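PDB 7BTG: GEO10716p1 from Drosophila melanogaster, which probably removes phosphate from phosphoarginine, and possibly phosphotyrosine, as a member of the low molecular weight protein tyrosine phosphatase family. Local coordinates for residues Ala19-Lys22 and His23-Val26. The protein carries 1 engineered substitution. Sequence-based numbering, arbitrary orientation.
With PO4 (phosphate ion), chain C.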
loop_
_atom_site.group_PDB
_atom_site.type_symbol
_atom_site.label_atom_id
_atom_site.label_comp_id
_atom_site.label_asym_id
_atom_site.label_seq_id
_atom_site.Cartn_x
_atom_site.Cartn_y
_atom_site.Cartn_z
ATOM N N ALA A 19 2.385 -0.557 7.395
ATOM C CA ALA A 19 2.570 -0.291 8.815
ATOM C C ALA A 19 1.532 0.703 9.337
ATOM O O ALA A 19 1.038 0.560 10.465
ATOM C CB ALA A 19 3.981 0.238 9.052
ATOM N N ILE A 20 1.198 1.713 8.524
ATOM C CA ILE A 20 0.211 2.725 8.902
ATOM C C ILE A 20 -1.153 2.090 9.142
ATOM O O ILE A 20 -1.805 2.336 10.166
ATOM C CB ILE A 20 0.125 3.814 7.820
ATOM C CG1 ILE A 20 1.217 4.857 8.036
ATOM C CG2 ILE A 20 -1.273 4.441 7.797
ATOM C CD1 ILE A 20 1.387 5.810 6.878
ATOM N N LEU A 21 -1.615 1.282 8.190
ATOM C CA LEU A 21 -2.921 0.660 8.327
ATOM C C LEU A 21 -2.917 -0.356 9.456
ATOM O O LEU A 21 -3.928 -0.523 10.154
ATOM C CB LEU A 21 -3.334 -0.011 7.016
ATOM C CG LEU A 21 -4.716 -0.647 7.120
ATOM C CD1 LEU A 21 -5.702 0.451 7.491
ATOM C CD2 LEU A 21 -5.135 -1.371 5.840
ATOM N N LYS A 22 -1.792 -1.056 9.635
ATOM C CA LYS A 22 -1.657 -1.955 10.776
ATOM C C LYS A 22 -1.868 -1.211 12.092
ATOM O O LYS A 22 -2.546 -1.720 12.995
ATOM C CB LYS A 22 -0.291 -2.638 10.757
ATOM C CG LYS A 22 -0.318 -4.024 10.152
ATOM C CD LYS A 22 1.085 -4.566 9.877
ATOM C CE LYS A 22 0.996 -5.991 9.328
ATOM N NZ LYS A 22 2.329 -6.638 9.264
ATOM N N HIS A 23 -1.307 0.001 12.210
ATOM C CA HIS A 23 -1.502 0.809 13.408
ATOM C C HIS A 23 -2.959 1.230 13.556
ATOM O O HIS A 23 -3.556 1.065 14.625
ATOM C CB HIS A 23 -0.597 2.037 13.378
ATOM C CG HIS A 23 -0.675 2.880 14.618
ATOM N ND1 HIS A 23 -0.529 2.358 15.888
ATOM C CD2 HIS A 23 -0.892 4.210 14.784
ATOM C CE1 HIS A 23 -0.649 3.327 16.780
ATOM N NE2 HIS A 23 -0.869 4.460 16.137
ATOM N N LEU A 24 -3.552 1.755 12.485
ATOM C CA LEU A 24 -4.939 2.196 12.550
ATOM C C LEU A 24 -5.861 1.093 13.059
ATOM O O LEU A 24 -6.726 1.352 13.906
ATOM C CB LEU A 24 -5.397 2.700 11.180
ATOM C CG LEU A 24 -4.816 4.046 10.748
ATOM C CD1 LEU A 24 -5.263 4.370 9.328
ATOM C CD2 LEU A 24 -5.206 5.186 11.712
ATOM N N VAL A 25 -5.692 -0.146 12.578
ATOM C CA VAL A 25 -6.644 -1.185 12.961
ATOM C C VAL A 25 -6.469 -1.617 14.404
ATOM O O VAL A 25 -7.414 -2.154 14.993
ATOM C CB VAL A 25 -6.593 -2.444 12.071
ATOM C CG1 VAL A 25 -6.479 -2.079 10.600
ATOM C CG2 VAL A 25 -5.505 -3.392 12.527
ATOM N N VAL A 26 -5.291 -1.419 15.000
ATOM C CA VAL A 26 -5.183 -1.691 16.429
ATOM C C VAL A 26 -5.720 -0.507 17.233
ATOM O O VAL A 26 -6.460 -0.695 18.203
ATOM C CB VAL A 26 -3.735 -2.067 16.820
ATOM C CG1 VAL A 26 -3.188 -3.110 15.874
ATOM C CG2 VAL A 26 -2.807 -0.863 16.893
HETATM P P PO4 C . 5.251 -8.614 7.248
HETATM O O1 PO4 C . 4.224 -9.036 8.278
HETATM O O2 PO4 C . 5.771 -7.219 7.539
HETATM O O3 PO4 C . 6.412 -9.574 7.311
HETATM O O4 PO4 C . 4.624 -8.749 5.864
#
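Leu21 and Val25 meet one turn apart on helix 13-27, the crossover helix of the beta-alpha-beta unit that links strand 2-7 to strand 34-39 in the parallel sheet of this low molecular weight phosphatase. With CG anti to the backbone N (chi1 -179°), Leu21 brings CD1 within 4.1 Å of Val25 CG1, and the two side chains cross at a slant. The same CG1 methyl sits beside Leu21 O, the carbonyl oxygen that accepts the backbone bond from Val25 N (3.0 Å). Both side chains touch Trp33, and Leu21 reaches Val35 as well. An alanine in place of Val25 would keep the backbone bond but would probably leave Leu21 CD1 without its methyl neighbour and open a gap beside Trp33.

His23 also holds CG opposite its backbone N (chi1 -176°), beside its own carbonyl carbon; its CB lies 3.4 Å from Ile20 O, and the side chain touches Leu62. Its N bonds to Ala19 O. On another face, Ile20 CG2 lies 4.3 Å from Leu24 CD1, and the two side chains pack on helix 133-154, Ile20 on Tyr139 and Ile142, Leu24 on Cys146 and Leu150. Leu24 N meets Ile20 O at 3.0 Å in the carbonyl plane, with an N-H...O angle of 167°.

Lys22 rests its CB against His23 N, 3.2 Å away, and its chain is extended beyond CG. NZ forms a salt bridge with Glu18, one turn back on the same helix; a phosphate ion, probably from the crystallisation liquor and also bound by His66, adds a weak hydrogen bond of 3.2 Å from Lys22 NZ to its O1.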